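Local coordinates for putative O-GlcNAcase nagJ (Clostridium perfringens, PDB 6PV5), which probably hydrolyses terminal N-acetylhexosamine residues as a family 84 glycoside hydrolase, this chain carrying the barrel domain and its flanking domains rather than the whole protein, at residues S41-P46 with G452-W457; K128-V133 with D182-K187; Q313-L318 with E362-D367; V338-W343 with K354-E359. One frame throughout, in Å; residues are numbered along the deposited sequence.

Interaction 1. Residues S41-P46 with G452-W457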
loop_
_atom_site.group_PDB
_atom_site.type_symbol
_atom_site.label_atom_id
_atom_site.label_comp_id
_atom_site.label_asym_id
_atom_site.label_seq_id
_atom_site.Cartn_x
_atom_site.Cartn_y
_atom_site.Cartn_z
ATOM N N SER A 41 -3.911 -3.744 19.682
ATOM C CA SER A 41 -3.542 -3.120 18.420
ATOM C C SER A 41 -4.071 -3.935 17.242
ATOM O O SER A 41 -3.620 -5.055 17.007
ATOM C CB SER A 41 -2.053 -2.940 18.318
ATOM O OG SER A 41 -1.692 -2.474 17.024
ATOM N N ILE A 42 -5.026 -3.349 16.510
ATOM C CA ILE A 42 -5.553 -3.952 15.299
ATOM C C ILE A 42 -5.204 -3.040 14.131
ATOM O O ILE A 42 -5.444 -1.842 14.171
ATOM C CB ILE A 42 -7.074 -4.195 15.386
ATOM C CG1 ILE A 42 -7.480 -4.860 16.706
ATOM C CG2 ILE A 42 -7.556 -4.979 14.166
ATOM C CD1 ILE A 42 -6.902 -6.242 16.905
ATOM N N TYR A 43 -4.638 -3.637 13.089
ATOM C CA TYR A 43 -4.201 -2.891 11.929
ATOM C C TYR A 43 -4.774 -3.603 10.716
ATOM O O TYR A 43 -4.633 -4.819 10.624
ATOM C CB TYR A 43 -2.673 -2.920 11.875
ATOM C CG TYR A 43 -2.017 -1.924 10.955
ATOM C CD1 TYR A 43 -1.847 -0.605 11.345
ATOM C CD2 TYR A 43 -1.543 -2.300 9.710
ATOM C CE1 TYR A 43 -1.227 0.315 10.520
ATOM C CE2 TYR A 43 -0.883 -1.399 8.884
ATOM C CZ TYR A 43 -0.736 -0.083 9.289
ATOM O OH TYR A 43 -0.121 0.835 8.492
ATOM N N PRO A 44 -5.443 -2.906 9.765
ATOM C CA PRO A 44 -5.722 -1.467 9.862
ATOM C C PRO A 44 -6.623 -1.103 11.041
ATOM O O PRO A 44 -7.314 -1.975 11.557
ATOM C CB PRO A 44 -6.509 -1.177 8.574
ATOM C CG PRO A 44 -6.060 -2.251 7.611
ATOM C CD PRO A 44 -5.891 -3.478 8.482
ATOM N N THR A 45 -6.590 0.177 11.453
ATOM C CA THR A 45 -7.352 0.672 12.590
ATOM C C THR A 45 -8.855 0.486 12.360
ATOM O O THR A 45 -9.416 1.049 11.422
ATOM C CB THR A 45 -7.071 2.152 12.863
ATOM O OG1 THR A 45 -5.662 2.300 13.053
ATOM C CG2 THR A 45 -7.804 2.669 14.086
ATOM N N PRO A 46 -9.558 -0.305 13.208
ATOM C CA PRO A 46 -11.009 -0.489 13.065
ATOM C C PRO A 46 -11.810 0.810 13.174
ATOM O O PRO A 46 -11.420 1.726 13.897
ATOM C CB PRO A 46 -11.370 -1.494 14.172
ATOM C CG PRO A 46 -10.203 -1.457 15.136
ATOM C CD PRO A 46 -8.991 -1.103 14.304
ATOM N N GLY A 452 -0.741 2.216 3.302
ATOM C CA GLY A 452 -1.770 2.287 2.280
ATOM C C GLY A 452 -2.992 1.423 2.624
ATOM O O GLY A 452 -4.127 1.816 2.351
ATOM N N ALA A 453 -2.748 0.241 3.213
ATOM C CA ALA A 453 -3.820 -0.645 3.667
ATOM C C ALA A 453 -4.633 0.036 4.765
ATOM O O ALA A 453 -5.851 -0.115 4.821
ATOM C CB ALA A 453 -3.262 -1.957 4.170
ATOM N N ASP A 454 -3.932 0.754 5.643
ATOM C CA ASP A 454 -4.525 1.405 6.799
ATOM C C ASP A 454 -5.389 2.587 6.345
ATOM O O ASP A 454 -6.490 2.802 6.858
ATOM C CB ASP A 454 -3.434 1.775 7.806
ATOM C CG ASP A 454 -3.945 2.311 9.129
ATOM O OD1 ASP A 454 -4.989 1.828 9.593
ATOM O OD2 ASP A 454 -3.291 3.206 9.688
ATOM N N TYR A 455 -4.856 3.367 5.397
ATOM C CA TYR A 455 -5.527 4.535 4.870
ATOM C C TYR A 455 -6.765 4.094 4.090
ATOM O O TYR A 455 -7.814 4.705 4.243
ATOM C CB TYR A 455 -4.616 5.340 3.939
ATOM C CG TYR A 455 -5.360 6.434 3.208
ATOM C CD1 TYR A 455 -5.743 7.604 3.859
ATOM C CD2 TYR A 455 -5.717 6.277 1.881
ATOM C CE1 TYR A 455 -6.430 8.611 3.197
ATOM C CE2 TYR A 455 -6.401 7.275 1.204
ATOM C CZ TYR A 455 -6.783 8.426 1.873
ATOM O OH TYR A 455 -7.445 9.403 1.189
ATOM N N GLY A 456 -6.596 3.067 3.242
ATOM C CA GLY A 456 -7.654 2.525 2.412
ATOM C C GLY A 456 -8.800 1.998 3.270
ATOM O O GLY A 456 -9.974 2.174 2.929
ATOM N N TRP A 457 -8.446 1.376 4.403
ATOM C CA TRP A 457 -9.450 0.763 5.251
ATOM C C TRP A 457 -10.141 1.821 6.111
ATOM O O TRP A 457 -11.335 1.728 6.356
ATOM C CB TRP A 457 -8.855 -0.357 6.112
ATOM C CG TRP A 457 -9.902 -1.053 6.923
ATOM C CD1 TRP A 457 -10.278 -0.774 8.205
ATOM C CD2 TRP A 457 -10.772 -2.109 6.470
ATOM N NE1 TRP A 457 -11.290 -1.606 8.594
ATOM C CE2 TRP A 457 -11.629 -2.425 7.547
ATOM C CE3 TRP A 457 -10.917 -2.810 5.270
ATOM C CZ2 TRP A 457 -12.616 -3.405 7.448
ATOM C CZ3 TRP A 457 -11.892 -3.780 5.176
ATOM C CH2 TRP A 457 -12.725 -4.074 6.255
#
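Ala453 meets Pro44 where helix 446-457, which follows the eighth strand of the catalytic (beta/alpha)8 barrel, packs against the loop leading into the first strand of the N-terminal domain. The alanine methyl points at the loop, small enough for the proline ring to settle against the helix backbone, with Pro44 CG 3.5 Å from Ala453 O. A cis peptide precedes Pro44 and probably helps turn the loop so that Tyr43, Pro44 and Thr45 all reach the helix.

Asp454 supplies the polar link. With CG anti to the backbone N (chi1 -173°), its carboxylate reaches out to the loop, and OD1 accepts the amide of Thr45 nearly along its own C-O axis (Thr45 N to Asp454 OD1 3.0 Å, N-H...O 166°). Tyr43 crosses this side chain at about a right angle, its OH 3.5 Å from Asp454 CB and its ring plane 33° from the carboxylate. Ser467 OG, from helix 464-476, hydrogen-bonds both Asp454 OD2 and Tyr43 OH and so satisfies both polar ends.

One turn further on, Trp457 meets the proline mainly by its CB, 3.5 Å from Pro44 CB, the two side chains crossing at about a right angle. Its indole nitrogen bonds Asp182 of the N-terminal domain, while the pyrrole edge faces the loop backbone, Thr45 O lying in the ring plane 3.8 Å from Trp457 CD1.

Interaction 2. Residues K128-V133 with D182-K187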
loop_
_atom_site.group_PDB
_atom_site.type_symbol
_atom_site.label_atom_id
_atom_site.label_comp_id
_atom_site.label_asym_id
_atom_site.label_seq_id
_atom_site.Cartn_x
_atom_site.Cartn_y
_atom_site.Cartn_z
ATOM N N LYS A 128 -22.019 -1.704 5.344
ATOM C CA LYS A 128 -21.236 -1.793 4.123
ATOM C C LYS A 128 -20.788 -3.230 3.905
ATOM O O LYS A 128 -20.642 -3.998 4.855
ATOM C CB LYS A 128 -20.036 -0.845 4.202
ATOM C CG LYS A 128 -19.784 0.004 2.962
ATOM C CD LYS A 128 -18.819 1.145 3.225
ATOM C CE LYS A 128 -19.306 2.095 4.300
ATOM N NZ LYS A 128 -18.227 2.998 4.759
ATOM N N ASP A 129 -20.547 -3.569 2.639
ATOM C CA ASP A 129 -19.879 -4.806 2.265
ATOM C C ASP A 129 -18.496 -4.855 2.919
ATOM O O ASP A 129 -17.856 -3.815 3.102
ATOM C CB ASP A 129 -19.792 -4.939 0.743
ATOM C CG ASP A 129 -20.959 -4.296 0.000
ATOM O OD1 ASP A 129 -21.302 -3.128 0.325
ATOM O OD2 ASP A 129 -21.512 -4.955 -0.910
ATOM N N GLU A 130 -18.082 -6.077 3.298
ATOM C CA GLU A 130 -16.826 -6.380 3.973
ATOM C C GLU A 130 -16.867 -5.932 5.432
ATOM O O GLU A 130 -15.911 -6.158 6.168
ATOM C CB GLU A 130 -15.612 -5.782 3.244
ATOM C CG GLU A 130 -15.404 -6.299 1.828
ATOM C CD GLU A 130 -14.327 -5.580 1.021
ATOM O OE1 GLU A 130 -14.180 -4.346 1.183
ATOM O OE2 GLU A 130 -13.653 -6.248 0.212
ATOM N N GLY A 131 -17.963 -5.295 5.855
ATOM C CA GLY A 131 -18.140 -4.961 7.263
ATOM C C GLY A 131 -18.209 -6.221 8.131
ATOM O O GLY A 131 -18.494 -7.304 7.621
ATOM N N TYR A 132 -17.900 -6.080 9.429
ATOM C CA TYR A 132 -18.020 -7.178 10.378
ATOM C C TYR A 132 -18.167 -6.614 11.782
ATOM O O TYR A 132 -17.826 -5.455 12.029
ATOM C CB TYR A 132 -16.812 -8.121 10.327
ATOM C CG TYR A 132 -15.500 -7.509 10.761
ATOM C CD1 TYR A 132 -15.115 -7.511 12.095
ATOM C CD2 TYR A 132 -14.654 -6.902 9.845
ATOM C CE1 TYR A 132 -13.923 -6.936 12.503
ATOM C CE2 TYR A 132 -13.457 -6.321 10.236
ATOM C CZ TYR A 132 -13.089 -6.340 11.570
ATOM O OH TYR A 132 -11.927 -5.755 11.977
ATOM N N VAL A 133 -18.692 -7.451 12.684
ATOM C CA VAL A 133 -18.594 -7.195 14.114
ATOM C C VAL A 133 -17.796 -8.334 14.748
ATOM O O VAL A 133 -17.885 -9.479 14.306
ATOM C CB VAL A 133 -19.967 -6.981 14.783
ATOM C CG1 VAL A 133 -19.826 -6.700 16.275
ATOM C CG2 VAL A 133 -20.740 -5.845 14.124
ATOM N N ASP A 182 -16.741 -2.672 12.436
ATOM C CA ASP A 182 -15.686 -2.341 11.489
ATOM C C ASP A 182 -16.129 -2.540 10.044
ATOM O O ASP A 182 -16.830 -3.493 9.725
ATOM C CB ASP A 182 -14.422 -3.164 11.765
ATOM C CG ASP A 182 -13.125 -2.578 11.209
ATOM O OD1 ASP A 182 -13.100 -1.373 10.854
ATOM O OD2 ASP A 182 -12.130 -3.325 11.168
ATOM N N GLU A 183 -15.648 -1.645 9.171
ATOM C CA GLU A 183 -15.917 -1.681 7.739
ATOM C C GLU A 183 -14.991 -0.687 7.030
ATOM O O GLU A 183 -14.495 0.263 7.634
ATOM C CB GLU A 183 -17.376 -1.308 7.443
ATOM C CG GLU A 183 -17.773 0.046 8.011
ATOM C CD GLU A 183 -19.206 0.499 7.772
ATOM O OE1 GLU A 183 -20.007 -0.312 7.255
ATOM O OE2 GLU A 183 -19.517 1.662 8.108
ATOM N N PRO A 184 -14.763 -0.867 5.715
ATOM C CA PRO A 184 -13.810 -0.041 4.968
ATOM C C PRO A 184 -14.296 1.290 4.394
ATOM O O PRO A 184 -15.416 1.377 3.884
ATOM C CB PRO A 184 -13.480 -0.944 3.775
ATOM C CG PRO A 184 -14.754 -1.758 3.532
ATOM C CD PRO A 184 -15.361 -1.941 4.905
ATOM N N SER A 185 -13.396 2.291 4.402
ATOM C CA SER A 185 -13.593 3.588 3.764
ATOM C C SER A 185 -13.715 3.435 2.251
ATOM O O SER A 185 -14.537 4.099 1.628
ATOM C CB SER A 185 -12.454 4.530 4.079
ATOM O OG SER A 185 -12.294 4.702 5.481
ATOM N N PHE A 186 -12.846 2.620 1.650
ATOM C CA PHE A 186 -12.849 2.477 0.203
ATOM C C PHE A 186 -13.223 1.043 -0.126
ATOM O O PHE A 186 -12.770 0.134 0.564
ATOM C CB PHE A 186 -11.485 2.797 -0.419
ATOM C CG PHE A 186 -10.987 4.211 -0.236
ATOM C CD1 PHE A 186 -11.166 5.162 -1.224
ATOM C CD2 PHE A 186 -10.331 4.590 0.924
ATOM C CE1 PHE A 186 -10.714 6.464 -1.048
ATOM C CE2 PHE A 186 -9.877 5.890 1.096
ATOM C CZ PHE A 186 -10.062 6.825 0.103
ATOM N N LYS A 187 -14.027 0.866 -1.180
ATOM C CA LYS A 187 -14.589 -0.437 -1.492
ATOM C C LYS A 187 -13.556 -1.258 -2.250
ATOM O O LYS A 187 -13.654 -2.485 -2.302
ATOM C CB LYS A 187 -15.863 -0.322 -2.336
ATOM C CG LYS A 187 -15.644 0.197 -3.749
ATOM C CD LYS A 187 -16.904 0.253 -4.600
ATOM C CE LYS A 187 -16.577 0.683 -6.016
ATOM N NZ LYS A 187 -17.712 0.485 -6.952
#
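Pairing of Tyr132 with Asp182 is an antiparallel beta contact in the mixed sheet of the N-terminal domain, placed where strand 174-182 ends and the chain runs on to the first strand of the catalytic barrel. The two residues form a hydrogen-bonded pair, Tyr132 N to Asp182 O at 2.8 Å and Asp182 N to Tyr132 O at 3.0 Å. Their side chains lie side by side on one face of the sheet. The tyrosine CG sits between its backbone N and carbonyl carbon (chi1 65°), which lays the ring over its partner: Asp182 CB is 3.8 Å from the ring centroid, a CH-pi contact. Tyr132 OH hydrogen-bonds Ser161 OG and also lies 2.6 Å from Asp182 OD2, a weak pairing; Asp182 OD1 takes the amide of Lys47.

A type II turn from Lys128 to Gly131 precedes the strand, with Glu130 in its left-handed position. Gly131, having no side chain, lets the chains close in, its CA 3.7 Å from Glu183 CB. Pro184 packs by its CG against Glu130 OE1, a carboxylate held by Arg189 and Asn218. On the exposed side Glu183 extends to the turn, OE1 accepting Lys128 N at 3.1 Å. The lysine chain bends at chi3 and crosses that glutamate, bringing Lys128 NZ to a long salt bridge with OE2 and a weak bond of 3.4 Å to Pro184 O.

Interaction 3. Residues Q313-L318 with E362-D367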
loop_
_atom_site.group_PDB
_atom_site.type_symbol
_atom_site.label_atom_id
_atom_site.label_comp_id
_atom_site.label_asym_id
_atom_site.label_seq_id
_atom_site.Cartn_x
_atom_site.Cartn_y
_atom_site.Cartn_z
ATOM N N GLN A 313 -14.026 6.149 -29.415
ATOM C CA GLN A 313 -13.747 4.775 -29.818
ATOM C C GLN A 313 -13.273 3.936 -28.635
ATOM O O GLN A 313 -13.684 2.780 -28.495
ATOM C CB GLN A 313 -12.753 4.745 -30.982
ATOM C CG GLN A 313 -13.332 5.364 -32.249
ATOM C CD GLN A 313 -12.368 5.567 -33.392
ATOM O OE1 GLN A 313 -11.267 6.090 -33.234
ATOM N NE2 GLN A 313 -12.797 5.187 -34.582
ATOM N N GLN A 314 -12.432 4.522 -27.765
ATOM C CA GLN A 314 -11.943 3.782 -26.607
ATOM C C GLN A 314 -13.091 3.492 -25.637
ATOM O O GLN A 314 -13.185 2.398 -25.083
ATOM C CB GLN A 314 -10.792 4.512 -25.899
ATOM C CG GLN A 314 -9.545 4.697 -26.762
ATOM C CD GLN A 314 -8.516 5.601 -26.123
ATOM O OE1 GLN A 314 -8.623 5.990 -24.960
ATOM N NE2 GLN A 314 -7.475 5.916 -26.877
ATOM N N ALA A 315 -13.948 4.493 -25.405
ATOM C CA ALA A 315 -15.053 4.317 -24.484
ATOM C C ALA A 315 -16.029 3.290 -25.055
ATOM O O ALA A 315 -16.589 2.483 -24.308
ATOM C CB ALA A 315 -15.723 5.639 -24.216
ATOM N N GLU A 316 -16.211 3.322 -26.379
ATOM C CA GLU A 316 -17.139 2.395 -27.016
ATOM C C GLU A 316 -16.665 0.949 -26.876
ATOM O O GLU A 316 -17.471 0.088 -26.519
ATOM C CB GLU A 316 -17.455 2.801 -28.459
ATOM C CG GLU A 316 -18.412 3.976 -28.507
ATOM C CD GLU A 316 -18.705 4.493 -29.903
ATOM O OE1 GLU A 316 -18.069 3.993 -30.868
ATOM O OE2 GLU A 316 -19.578 5.395 -30.024
ATOM N N VAL A 317 -15.365 0.702 -27.122
ATOM C CA VAL A 317 -14.772 -0.617 -26.918
ATOM C C VAL A 317 -15.073 -1.073 -25.496
ATOM O O VAL A 317 -15.498 -2.207 -25.303
ATOM C CB VAL A 317 -13.261 -0.653 -27.229
ATOM C CG1 VAL A 317 -12.546 -1.806 -26.530
ATOM C CG2 VAL A 317 -12.987 -0.666 -28.724
ATOM N N LEU A 318 -14.915 -0.157 -24.525
ATOM C CA LEU A 318 -15.158 -0.463 -23.121
ATOM C C LEU A 318 -16.635 -0.768 -22.847
ATOM O O LEU A 318 -16.940 -1.647 -22.039
ATOM C CB LEU A 318 -14.695 0.702 -22.227
ATOM C CG LEU A 318 -13.183 0.943 -22.091
ATOM C CD1 LEU A 318 -12.920 2.164 -21.212
ATOM C CD2 LEU A 318 -12.472 -0.265 -21.483
ATOM N N GLU A 362 -18.063 11.384 -21.493
ATOM C CA GLU A 362 -19.456 11.500 -21.905
ATOM C C GLU A 362 -19.944 10.162 -22.451
ATOM O O GLU A 362 -21.067 9.776 -22.171
ATOM C CB GLU A 362 -19.615 12.594 -22.963
ATOM N N THR A 363 -19.086 9.450 -23.199
ATOM C CA THR A 363 -19.457 8.177 -23.800
ATOM C C THR A 363 -19.502 7.025 -22.794
ATOM O O THR A 363 -20.300 6.113 -22.966
ATOM C CB THR A 363 -18.504 7.810 -24.939
ATOM O OG1 THR A 363 -18.427 8.973 -25.749
ATOM C CG2 THR A 363 -18.953 6.629 -25.769
ATOM N N LEU A 364 -18.650 7.038 -21.761
ATOM C CA LEU A 364 -18.357 5.829 -20.999
ATOM C C LEU A 364 -19.469 5.527 -19.999
ATOM O O LEU A 364 -19.824 6.405 -19.228
ATOM C CB LEU A 364 -17.033 6.038 -20.252
ATOM C CG LEU A 364 -16.487 4.816 -19.513
ATOM C CD1 LEU A 364 -16.013 3.766 -20.514
ATOM C CD2 LEU A 364 -15.348 5.205 -18.563
ATOM N N ASP A 365 -19.944 4.262 -19.957
ATOM C CA ASP A 365 -20.940 3.810 -18.994
ATOM C C ASP A 365 -20.510 4.067 -17.550
ATOM O O ASP A 365 -19.407 3.698 -17.136
ATOM C CB ASP A 365 -21.137 2.291 -19.046
ATOM C CG ASP A 365 -21.755 1.696 -20.302
ATOM O OD1 ASP A 365 -22.252 2.469 -21.160
ATOM O OD2 ASP A 365 -21.749 0.435 -20.401
ATOM N N LYS A 366 -21.465 4.531 -16.745
ATOM C CA LYS A 366 -21.232 5.014 -15.392
ATOM C C LYS A 366 -20.806 3.916 -14.416
ATOM O O LYS A 366 -20.237 4.217 -13.359
ATOM C CB LYS A 366 -22.424 5.812 -14.858
ATOM C CG LYS A 366 -22.639 7.171 -15.522
ATOM C CD LYS A 366 -23.382 8.168 -14.645
ATOM C CE LYS A 366 -24.257 9.158 -15.394
ATOM N NZ LYS A 366 -23.594 9.704 -16.607
ATOM N N ASP A 367 -21.070 2.648 -14.747
ATOM C CA ASP A 367 -20.728 1.583 -13.816
ATOM C C ASP A 367 -19.325 1.033 -14.109
ATOM O O ASP A 367 -18.888 0.079 -13.463
ATOM C CB ASP A 367 -21.842 0.531 -13.743
ATOM C CG ASP A 367 -22.052 -0.253 -15.026
ATOM O OD1 ASP A 367 -21.408 0.092 -16.059
ATOM O OD2 ASP A 367 -22.862 -1.209 -14.992
#
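Leu364, Ala315 and Thr363 carry this apolar contact between helix 311-326 and the C-terminal end of helix 355-363. Leu364 is the first residue to leave helical geometry, and with CG anti to the backbone N (chi1 -174°) it sends CD1 back to the other helix. That one branch does most of the touching: it meets Leu318 CD1 at 3.6 Å and lies 4.2 Å from the methyl of Ala315. A leucine suits this place because a branched, flexible chain can still turn inward where the helix has ended; Thr337 packs on both leucines, and Phe360 on Ala315 and Leu318.

Ala315, with only a methyl, allows close approach: its CB lies 3.6 Å from Thr363 CB, and the CA atoms of Ala315 and Leu364 are 5.0 Å apart. Thr363 offers its carbon side, CG2 resting 3.9 Å from the aliphatic CG of Glu316, while its hydroxyl bonds back to Glu359 O in its own helix. Asn319 continues the contact with polar bonds to the backbone at Thr363 and Asp365. Such close packing of small and branched side chains joins neighbouring outer helices, here those after the fourth and fifth strands, in a (beta/alpha)8 barrel.

Interaction 4. Residues V338-W343 with K354-E359. With EDO (1,2-ethanediol), chain F.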
loop_
_atom_site.group_PDB
_atom_site.type_symbol
_atom_site.label_atom_id
_atom_site.label_comp_id
_atom_site.label_asym_id
_atom_site.label_seq_id
_atom_site.Cartn_x
_atom_site.Cartn_y
_atom_site.Cartn_z
ATOM N N VAL A 338 -8.335 2.978 -17.320
ATOM C CA VAL A 338 -7.561 4.190 -17.101
ATOM C C VAL A 338 -7.475 4.927 -18.433
ATOM O O VAL A 338 -7.120 4.343 -19.454
ATOM C CB VAL A 338 -6.161 3.937 -16.479
ATOM C CG1 VAL A 338 -5.286 3.087 -17.376
ATOM C CG2 VAL A 338 -5.430 5.247 -16.190
ATOM N N PRO A 339 -7.788 6.241 -18.450
ATOM C CA PRO A 339 -7.814 7.011 -19.690
ATOM C C PRO A 339 -6.413 7.367 -20.189
ATOM O O PRO A 339 -5.428 7.188 -19.470
ATOM C CB PRO A 339 -8.581 8.297 -19.338
ATOM C CG PRO A 339 -8.932 8.201 -17.867
ATOM C CD PRO A 339 -8.193 7.022 -17.282
ATOM N N VAL A 340 -6.356 7.895 -21.418
ATOM C CA VAL A 340 -5.148 8.484 -21.962
ATOM C C VAL A 340 -4.765 9.703 -21.111
ATOM O O VAL A 340 -3.602 9.846 -20.752
ATOM C CB VAL A 340 -5.313 8.840 -23.454
ATOM C CG1 VAL A 340 -4.165 9.693 -23.975
ATOM C CG2 VAL A 340 -5.494 7.604 -24.324
ATOM N N GLU A 341 -5.747 10.560 -20.787
ATOM C CA GLU A 341 -5.534 11.739 -19.959
ATOM C C GLU A 341 -5.760 11.347 -18.502
ATOM O O GLU A 341 -6.844 11.541 -17.961
ATOM C CB GLU A 341 -6.399 12.920 -20.442
ATOM C CG GLU A 341 -5.976 13.464 -21.802
ATOM C CD GLU A 341 -6.852 14.483 -22.533
ATOM O OE1 GLU A 341 -8.014 14.729 -22.122
ATOM O OE2 GLU A 341 -6.371 15.027 -23.541
ATOM N N TYR A 342 -4.737 10.766 -17.860
ATOM C CA TYR A 342 -5.009 10.082 -16.609
ATOM C C TYR A 342 -4.629 10.935 -15.409
ATOM O O TYR A 342 -4.882 10.512 -14.290
ATOM C CB TYR A 342 -4.362 8.697 -16.527
ATOM C CG TYR A 342 -2.877 8.643 -16.783
ATOM C CD1 TYR A 342 -2.381 8.348 -18.043
ATOM C CD2 TYR A 342 -1.966 8.888 -15.761
ATOM C CE1 TYR A 342 -1.017 8.315 -18.295
ATOM C CE2 TYR A 342 -0.604 8.843 -15.993
ATOM C CZ TYR A 342 -0.128 8.567 -17.257
ATOM O OH TYR A 342 1.221 8.564 -17.466
ATOM N N TRP A 343 -4.030 12.109 -15.640
ATOM C CA TRP A 343 -3.797 13.033 -14.536
ATOM C C TRP A 343 -4.676 14.276 -14.691
ATOM O O TRP A 343 -5.055 14.651 -15.794
ATOM C CB TRP A 343 -2.291 13.324 -14.339
ATOM C CG TRP A 343 -1.607 14.063 -15.448
ATOM C CD1 TRP A 343 -1.350 15.405 -15.490
ATOM C CD2 TRP A 343 -1.083 13.524 -16.674
ATOM N NE1 TRP A 343 -0.723 15.742 -16.654
ATOM C CE2 TRP A 343 -0.506 14.599 -17.382
ATOM C CE3 TRP A 343 -1.014 12.239 -17.232
ATOM C CZ2 TRP A 343 0.105 14.434 -18.624
ATOM C CZ3 TRP A 343 -0.406 12.078 -18.461
ATOM C CH2 TRP A 343 0.132 13.163 -19.155
ATOM N N LYS A 354 -10.806 19.093 -21.697
ATOM C CA LYS A 354 -10.183 18.829 -22.992
ATOM C C LYS A 354 -11.017 17.841 -23.816
ATOM O O LYS A 354 -11.791 17.076 -23.264
ATOM C CB LYS A 354 -8.723 18.399 -22.827
ATOM C CG LYS A 354 -7.735 19.557 -22.891
ATOM C CD LYS A 354 -6.414 19.301 -22.227
ATOM C CE LYS A 354 -5.416 18.606 -23.123
ATOM N NZ LYS A 354 -4.376 17.916 -22.312
ATOM N N THR A 355 -10.825 17.847 -25.138
ATOM C CA THR A 355 -11.641 17.051 -26.042
ATOM C C THR A 355 -11.602 15.569 -25.668
ATOM O O THR A 355 -12.655 14.946 -25.517
ATOM C CB THR A 355 -11.232 17.265 -27.506
ATOM O OG1 THR A 355 -11.128 18.666 -27.745
ATOM C CG2 THR A 355 -12.207 16.660 -28.493
ATOM N N TYR A 356 -10.402 14.991 -25.519
ATOM C CA TYR A 356 -10.356 13.555 -25.245
ATOM C C TYR A 356 -11.207 13.202 -24.024
ATOM O O TYR A 356 -11.997 12.257 -24.057
ATOM C CB TYR A 356 -8.927 12.992 -25.187
ATOM C CG TYR A 356 -8.872 11.590 -24.616
ATOM C CD1 TYR A 356 -8.869 10.480 -25.447
ATOM C CD2 TYR A 356 -8.891 11.372 -23.248
ATOM C CE1 TYR A 356 -8.836 9.188 -24.937
ATOM C CE2 TYR A 356 -8.906 10.088 -22.721
ATOM C CZ TYR A 356 -8.864 8.993 -23.568
ATOM O OH TYR A 356 -8.876 7.725 -23.065
ATOM N N THR A 357 -11.035 13.962 -22.936
ATOM C CA THR A 357 -11.698 13.649 -21.680
ATOM C C THR A 357 -13.201 13.842 -21.833
ATOM O O THR A 357 -13.992 13.086 -21.254
ATOM C CB THR A 357 -11.149 14.491 -20.517
ATOM O OG1 THR A 357 -9.804 14.067 -20.270
ATOM C CG2 THR A 357 -11.953 14.329 -19.243
ATOM N N LYS A 358 -13.569 14.893 -22.580
ATOM C CA LYS A 358 -14.966 15.222 -22.796
ATOM C C LYS A 358 -15.651 14.026 -23.463
ATOM O O LYS A 358 -16.631 13.516 -22.958
ATOM C CB LYS A 358 -15.076 16.508 -23.619
ATOM C CG LYS A 358 -16.485 16.905 -24.028
ATOM C CD LYS A 358 -16.534 18.218 -24.785
ATOM C CE LYS A 358 -17.942 18.597 -25.196
ATOM N NZ LYS A 358 -18.883 18.505 -24.052
ATOM N N GLU A 359 -15.075 13.562 -24.563
ATOM C CA GLU A 359 -15.616 12.470 -25.350
ATOM C C GLU A 359 -15.537 11.153 -24.585
ATOM O O GLU A 359 -16.510 10.399 -24.565
ATOM C CB GLU A 359 -14.877 12.417 -26.685
ATOM C CG GLU A 359 -15.019 13.720 -27.448
ATOM C CD GLU A 359 -14.553 13.663 -28.886
ATOM O OE1 GLU A 359 -13.863 12.680 -29.241
ATOM O OE2 GLU A 359 -14.881 14.612 -29.647
HETATM C C1 EDO F . -6.995 17.016 -26.225
HETATM O O1 EDO F . -7.791 16.207 -25.405
HETATM C C2 EDO F . -6.558 16.136 -27.259
HETATM O O2 EDO F . -7.769 15.638 -27.773
HETATM O O HOH W 1 -9.400 11.754 -18.981
#
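Glu341 and Thr357 make the main side-chain hydrogen bond here, the threonine hydroxyl donating to the anti lone pair of the carboxylate (Thr357 OG1 to Glu341 OE1 2.7 Å). Thr357 N adds a weak bond to the same oxygen, near the start of helix 355-363, where the helix dipole would probably favour a negative charge. A water donates to both Glu341 O and Thr357 OG1, tying the loop backbone to the same hydroxyl. Tyr356 OH accepts Val340 N almost linearly (3.0 Å, 176°) and has Gln314 OE1 as a second partner.

Charge pairing falls to Glu341 OE2, with a salt bridge to Arg309 and a long one to Lys354, whose NZ hydrogen-bonds Ser346 O. Ethanediol, probably from the crystallisation liquor, donates from O1 to Glu341 OE2 at 2.6 Å and accepts Tyr356 N.

Among apolar contacts, Val340 CB lies over one face of the Tyr356 ring, 3.9 Å from its centroid, and Pro339 CB meets the ring edge in plane, 3.8 Å from Tyr356 CE2.

The loop leaves the C-terminal end of the fifth barrel strand, where Tyr342 OH bonds Asp305, the predicted proton donor; helix 355-363 packs against it, Gln314 of helix 311-326 touches Val340, and Tyr395 of helix 385-395 touches Pro339.

Overall arrangement
Interaction 1 joins the N-terminal domain to a barrel helix; interaction 2 closes the domain's sheet at the linker into the barrel. They touch: Trp457 of one bonds Asp182 and Ser185 of the other. Interactions 3 and 4, about 34 and 33 Å from interaction 1 between centres, share helix 355-363 and meet where Gln314 reaches Tyr356. Three of the contacts are buried; interaction 2 alone is partly exposed, and its exposed side adds a lysine with long or weak bonds to a regular backbone-to-carboxylate one. Chemistry follows place: strand pairing in interaction 2, one aspartate link amid proline packing in interaction 1, purely apolar helix contact in interaction 3, and a dense polar network in interaction 4, nearest the predicted catalytic site.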